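Local coordinates for protein flavin prenyltransferase UbiX (PDB 6M8V) that probably makes the prenylated FMN cofactor of UbiD-type decarboxylases by joining a dimethylallyl group from dimethylallyl monophosphate to the flavin N5 and C6 atoms, at residues L109-R120 against L135-P145. Residues are numbered along the deposited sequence; the frame is centred on the assembly and turned at random.
Sequences LKERRKLIIMPR and LSNLGAIVMPP. With FMN (flavin mononucleotide), chain B; PO4 (phosphate ion), chain C; PO4 (phosphate ion), chain D.
I117 O receives the backbone N of M143 at 2.7 Å, and two further bonds continue this parallel ladder between strand 114-119 and strand 141-142. I141 gives its N to L115 O at 2.8 Å and takes I117 N on its own O. Just before the first rung, a water accepts from L115 N and donates to G139 O. On the sheet face that carries them, I117 and V142 run alongside each other. With CG1 set between backbone N and carbonyl carbon (chi1 60°), I117 brings its CD1 to 3.8 Å from V142 CG2, and the same methyl also touches L135 CD1 of helix 126-137, the two side chains crossing at about a right angle. On the other face I116 CG1 rests near I141 CB, while helix 156-171 packs against I116. Past the ladder, R120 CG sits 3.6 Å from P145 CG. From there the R120 chain bends at chi2 and chi3, turning its guanidinium edge to the flavin: NH2 reaches FMN O4 at 2.7 Å, almost straight (175°), and NH1 binds I146 O of a second subunit. The backbone O of R120 accepts FMN N3 at 2.8 Å. A leucine in place of R120 would probably leave FMN O4 without this charged donor and I146 O of that subunit without its mate. Strand 114-119, helix 126-137 and strand 141-142 form a beta-alpha-beta unit of the Rossmann-like UbiX/PAD1 flavoprotein fold, with the FMN pocket at the C-terminal end of the first strand.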
loop_
_atom_site.group_PDB
_atom_site.type_symbol
_atom_site.label_atom_id
_atom_site.label_comp_id
_atom_site.label_asym_id
_atom_site.label_seq_id
_atom_site.Cartn_x
_atom_site.Cartn_y
_atom_site.Cartn_z
ATOM N N LEU A 109 -17.166 14.313 -10.755
ATOM C CA LEU A 109 -16.797 13.241 -9.835
ATOM C C LEU A 109 -17.516 13.386 -8.497
ATOM O O LEU A 109 -18.001 12.395 -7.941
ATOM C CB LEU A 109 -15.277 13.203 -9.643
ATOM C CG LEU A 109 -14.446 12.725 -10.848
ATOM C CD1 LEU A 109 -12.960 13.053 -10.694
ATOM C CD2 LEU A 109 -14.627 11.228 -11.090
ATOM N N LYS A 110 -17.602 14.605 -7.958
ATOM C CA LYS A 110 -18.279 14.752 -6.673
ATOM C C LYS A 110 -19.790 14.583 -6.809
ATOM O O LYS A 110 -20.428 14.044 -5.900
ATOM C CB LYS A 110 -17.934 16.097 -6.023
ATOM C CG LYS A 110 -18.664 17.322 -6.578
ATOM C CD LYS A 110 -17.967 18.610 -6.127
ATOM C CE LYS A 110 -18.744 19.865 -6.514
ATOM N NZ LYS A 110 -19.954 20.070 -5.671
ATOM N N GLU A 111 -20.378 15.006 -7.929
ATOM C CA GLU A 111 -21.813 14.850 -8.144
ATOM C C GLU A 111 -22.168 13.511 -8.779
ATOM O O GLU A 111 -23.348 13.266 -9.056
ATOM C CB GLU A 111 -22.357 15.993 -9.012
ATOM C CG GLU A 111 -22.036 17.401 -8.502
ATOM C CD GLU A 111 -22.769 17.765 -7.215
ATOM O OE1 GLU A 111 -23.858 17.210 -6.962
ATOM O OE2 GLU A 111 -22.262 18.622 -6.459
ATOM N N ARG A 112 -21.176 12.651 -9.018
ATOM C CA ARG A 112 -21.385 11.313 -9.574
ATOM C C ARG A 112 -22.051 11.369 -10.947
ATOM O O ARG A 112 -22.955 10.592 -11.251
ATOM C CB ARG A 112 -22.187 10.430 -8.616
ATOM C CG ARG A 112 -21.600 10.333 -7.221
ATOM C CD ARG A 112 -20.212 9.670 -7.201
ATOM N NE ARG A 112 -19.771 9.446 -5.821
ATOM C CZ ARG A 112 -18.789 8.629 -5.452
ATOM N NH1 ARG A 112 -18.106 7.932 -6.355
ATOM N NH2 ARG A 112 -18.489 8.511 -4.166
ATOM N N ARG A 113 -21.597 12.293 -11.785
ATOM C CA ARG A 113 -22.018 12.369 -13.175
ATOM C C ARG A 113 -20.966 11.717 -14.063
ATOM O O ARG A 113 -19.793 11.615 -13.702
ATOM C CB ARG A 113 -22.257 13.826 -13.586
ATOM C CG ARG A 113 -23.324 14.513 -12.732
ATOM C CD ARG A 113 -23.284 16.029 -12.833
ATOM N NE ARG A 113 -24.154 16.662 -11.840
ATOM C CZ ARG A 113 -24.223 17.976 -11.629
ATOM N NH1 ARG A 113 -23.475 18.807 -12.340
ATOM N NH2 ARG A 113 -25.039 18.461 -10.702
ATOM N N LYS A 114 -21.404 11.266 -15.234
ATOM C CA LYS A 114 -20.533 10.490 -16.106
ATOM C C LYS A 114 -19.374 11.339 -16.624
ATOM O O LYS A 114 -19.574 12.443 -17.138
ATOM C CB LYS A 114 -21.339 9.922 -17.271
ATOM C CG LYS A 114 -20.512 9.180 -18.301
ATOM C CD LYS A 114 -21.401 8.492 -19.322
ATOM C CE LYS A 114 -22.184 7.348 -18.695
ATOM N NZ LYS A 114 -23.076 6.698 -19.699
ATOM N N LEU A 115 -18.156 10.813 -16.498
ATOM C CA LEU A 115 -16.949 11.499 -16.938
ATOM C C LEU A 115 -16.180 10.584 -17.880
ATOM O O LEU A 115 -15.767 9.484 -17.486
ATOM C CB LEU A 115 -16.079 11.901 -15.740
ATOM C CG LEU A 115 -14.682 12.479 -16.006
ATOM C CD1 LEU A 115 -14.763 13.733 -16.866
ATOM C CD2 LEU A 115 -13.953 12.773 -14.685
ATOM N N ILE A 116 -15.988 11.040 -19.114
ATOM C CA ILE A 116 -15.226 10.331 -20.135
ATOM C C ILE A 116 -13.987 11.150 -20.456
ATOM O O ILE A 116 -14.093 12.342 -20.763
ATOM C CB ILE A 116 -16.055 10.112 -21.412
ATOM C CG1 ILE A 116 -17.348 9.351 -21.105
ATOM C CG2 ILE A 116 -15.211 9.414 -22.480
ATOM C CD1 ILE A 116 -18.306 9.275 -22.290
ATOM N N ILE A 117 -12.820 10.515 -20.405
ATOM C CA ILE A 117 -11.567 11.166 -20.770
ATOM C C ILE A 117 -10.886 10.325 -21.835
ATOM O O ILE A 117 -10.920 9.092 -21.781
ATOM C CB ILE A 117 -10.638 11.371 -19.554
ATOM C CG1 ILE A 117 -10.279 10.035 -18.914
ATOM C CG2 ILE A 117 -11.304 12.269 -18.523
ATOM C CD1 ILE A 117 -9.114 10.118 -17.943
ATOM N N MET A 118 -10.262 10.994 -22.803
ATOM C CA MET A 118 -9.615 10.340 -23.942
ATOM C C MET A 118 -8.163 10.787 -24.026
ATOM O O MET A 118 -7.799 11.613 -24.875
ATOM C CB MET A 118 -10.368 10.656 -25.236
ATOM C CG MET A 118 -11.871 10.529 -25.066
ATOM S SD MET A 118 -12.779 10.451 -26.612
ATOM C CE MET A 118 -12.149 8.935 -27.331
ATOM N N PRO A 119 -7.296 10.257 -23.162
ATOM C CA PRO A 119 -5.892 10.693 -23.162
ATOM C C PRO A 119 -5.172 10.245 -24.429
ATOM O O PRO A 119 -5.216 9.072 -24.804
ATOM C CB PRO A 119 -5.312 10.022 -21.911
ATOM C CG PRO A 119 -6.187 8.838 -21.693
ATOM C CD PRO A 119 -7.562 9.234 -22.135
ATOM N N ARG A 120 -4.502 11.193 -25.084
ATOM C CA ARG A 120 -3.812 10.964 -26.352
ATOM C C ARG A 120 -2.318 11.150 -26.127
ATOM O O ARG A 120 -1.839 12.282 -25.984
ATOM C CB ARG A 120 -4.322 11.918 -27.434
ATOM C CG ARG A 120 -4.500 11.311 -28.843
ATOM C CD ARG A 120 -3.190 10.795 -29.467
ATOM N NE ARG A 120 -2.056 11.679 -29.230
ATOM C CZ ARG A 120 -0.794 11.381 -29.520
ATOM N NH1 ARG A 120 -0.488 10.213 -30.068
ATOM N NH2 ARG A 120 0.170 12.252 -29.241
ATOM N N LEU A 135 -8.319 7.509 -11.864
ATOM C CA LEU A 135 -9.594 8.046 -12.328
ATOM C C LEU A 135 -10.559 6.929 -12.701
ATOM O O LEU A 135 -11.750 7.001 -12.381
ATOM C CB LEU A 135 -9.364 8.982 -13.515
ATOM C CG LEU A 135 -8.712 10.311 -13.110
ATOM C CD1 LEU A 135 -8.315 11.146 -14.327
ATOM C CD2 LEU A 135 -9.653 11.077 -12.209
ATOM N N SER A 136 -10.056 5.883 -13.363
ATOM C CA SER A 136 -10.875 4.707 -13.644
ATOM C C SER A 136 -11.395 4.072 -12.359
ATOM O O SER A 136 -12.553 3.640 -12.299
ATOM C CB SER A 136 -10.064 3.699 -14.457
ATOM O OG SER A 136 -10.876 2.621 -14.875
ATOM N N ASN A 137 -10.553 4.010 -11.317
ATOM C CA ASN A 137 -10.989 3.468 -10.027
ATOM C C ASN A 137 -12.095 4.301 -9.402
ATOM O O ASN A 137 -12.877 3.783 -8.597
ATOM C CB ASN A 137 -9.820 3.389 -9.040
ATOM C CG ASN A 137 -8.894 2.224 -9.318
ATOM O OD1 ASN A 137 -7.769 2.188 -8.828
ATOM N ND2 ASN A 137 -9.359 1.271 -10.103
ATOM N N LEU A 138 -12.158 5.594 -9.726
ATOM C CA LEU A 138 -13.200 6.468 -9.203
ATOM C C LEU A 138 -14.461 6.456 -10.050
ATOM O O LEU A 138 -15.424 7.144 -9.702
ATOM C CB LEU A 138 -12.684 7.907 -9.092
ATOM C CG LEU A 138 -11.534 8.095 -8.104
ATOM C CD1 LEU A 138 -11.279 9.566 -7.873
ATOM C CD2 LEU A 138 -11.812 7.369 -6.792
ATOM N N GLY A 139 -14.477 5.706 -11.154
ATOM C CA GLY A 139 -15.656 5.578 -11.988
ATOM C C GLY A 139 -15.600 6.345 -13.292
ATOM O O GLY A 139 -16.549 6.255 -14.077
ATOM N N ALA A 140 -14.538 7.107 -13.546
ATOM C CA ALA A 140 -14.376 7.725 -14.852
ATOM C C ALA A 140 -14.142 6.652 -15.909
ATOM O O ALA A 140 -13.583 5.592 -15.629
ATOM C CB ALA A 140 -13.213 8.718 -14.837
ATOM N N ILE A 141 -14.585 6.934 -17.128
ATOM C CA ILE A 141 -14.390 6.041 -18.263
ATOM C C ILE A 141 -13.147 6.508 -19.010
ATOM O O ILE A 141 -13.166 7.537 -19.691
ATOM C CB ILE A 141 -15.626 6.008 -19.175
ATOM C CG1 ILE A 141 -16.829 5.422 -18.426
ATOM C CG2 ILE A 141 -15.350 5.180 -20.421
ATOM C CD1 ILE A 141 -17.916 6.421 -18.112
ATOM N N VAL A 142 -12.060 5.759 -18.881
ATOM C CA VAL A 142 -10.776 6.150 -19.448
ATOM C C VAL A 142 -10.678 5.530 -20.834
ATOM O O VAL A 142 -10.611 4.306 -20.980
ATOM C CB VAL A 142 -9.608 5.720 -18.553
ATOM C CG1 VAL A 142 -8.288 6.044 -19.228
ATOM C CG2 VAL A 142 -9.705 6.413 -17.192
ATOM N N MET A 143 -10.651 6.379 -21.856
ATOM C CA MET A 143 -10.903 5.953 -23.228
ATOM C C MET A 143 -9.941 6.639 -24.195
ATOM O O MET A 143 -10.349 7.472 -25.005
ATOM C CB MET A 143 -12.354 6.266 -23.598
ATOM C CG MET A 143 -12.918 5.407 -24.681
ATOM S SD MET A 143 -14.636 5.841 -24.952
ATOM C CE MET A 143 -15.091 4.560 -26.114
ATOM N N PRO A 144 -8.659 6.289 -24.141
ATOM C CA PRO A 144 -7.724 6.814 -25.156
ATOM C C PRO A 144 -8.188 6.435 -26.550
ATOM O O PRO A 144 -8.695 5.323 -26.763
ATOM C CB PRO A 144 -6.386 6.136 -24.808
ATOM C CG PRO A 144 -6.718 5.052 -23.831
ATOM C CD PRO A 144 -7.978 5.452 -23.139
ATOM N N PRO A 145 -8.046 7.335 -27.522
ATOM C CA PRO A 145 -8.527 7.030 -28.880
ATOM C C PRO A 145 -7.665 5.976 -29.552
ATOM O O PRO A 145 -6.629 6.286 -30.147
ATOM C CB PRO A 145 -8.445 8.384 -29.597
ATOM C CG PRO A 145 -7.354 9.133 -28.873
ATOM C CD PRO A 145 -7.412 8.664 -27.429
HETATM N N1 FMN B . 0.439 16.760 -24.901
HETATM C C2 FMN B . -0.037 15.477 -24.732
HETATM O O2 FMN B . -0.138 15.059 -23.591
HETATM N N3 FMN B . -0.391 14.676 -25.813
HETATM C C4 FMN B . -0.268 15.199 -27.094
HETATM O O4 FMN B . -0.571 14.553 -28.101
HETATM C C4A FMN B . 0.211 16.490 -27.263
HETATM N N5 FMN B . 0.328 16.978 -28.539
HETATM C C5A FMN B . 0.797 18.252 -28.732
HETATM C C6 FMN B . 0.902 18.720 -30.028
HETATM C C7 FMN B . 1.374 19.998 -30.250
HETATM C C7M FMN B . 1.478 20.494 -31.654
HETATM C C8 FMN B . 1.737 20.809 -29.183
HETATM C C8M FMN B . 2.241 22.193 -29.454
HETATM C C9 FMN B . 1.632 20.339 -27.877
HETATM C C9A FMN B . 1.158 19.053 -27.650
HETATM N N10 FMN B . 1.040 18.567 -26.360
HETATM C C10 FMN B . 0.569 17.278 -26.171
HETATM C "C1'" FMN B . 1.440 19.418 -25.181
HETATM C "C2'" FMN B . 0.240 20.001 -24.443
HETATM O "O2'" FMN B . -0.481 20.853 -25.304
HETATM C "C3'" FMN B . 0.665 20.795 -23.218
HETATM O "O3'" FMN B . 1.013 19.914 -22.169
HETATM C "C4'" FMN B . -0.431 21.768 -22.783
HETATM O "O4'" FMN B . -0.012 22.454 -21.626
HETATM C "C5'" FMN B . -1.776 21.101 -22.516
HETATM O "O5'" FMN B . -2.636 22.045 -21.905
HETATM P P FMN B . -4.242 21.876 -21.918
HETATM O O1P FMN B . -4.730 21.966 -23.335
HETATM O O2P FMN B . -4.583 20.509 -21.373
HETATM O O3P FMN B . -4.875 22.946 -21.064
HETATM P P PO4 C . -20.598 24.165 -5.489
HETATM O O1 PO4 C . -20.531 25.355 -6.420
HETATM O O2 PO4 C . -21.807 24.271 -4.587
HETATM O O3 PO4 C . -20.700 22.890 -6.295
HETATM O O4 PO4 C . -19.341 24.144 -4.649
HETATM P P PO4 D . 4.165 13.019 -29.181
HETATM O O1 PO4 D . 4.330 14.453 -29.630
HETATM O O2 PO4 D . 4.043 12.103 -30.378
HETATM O O3 PO4 D . 5.367 12.597 -28.366
HETATM O O4 PO4 D . 2.912 12.922 -28.340
HETATM O O HOH W 1 -15.435 7.405 -6.243
HETATM O O HOH W 2 -18.186 8.236 -14.927
#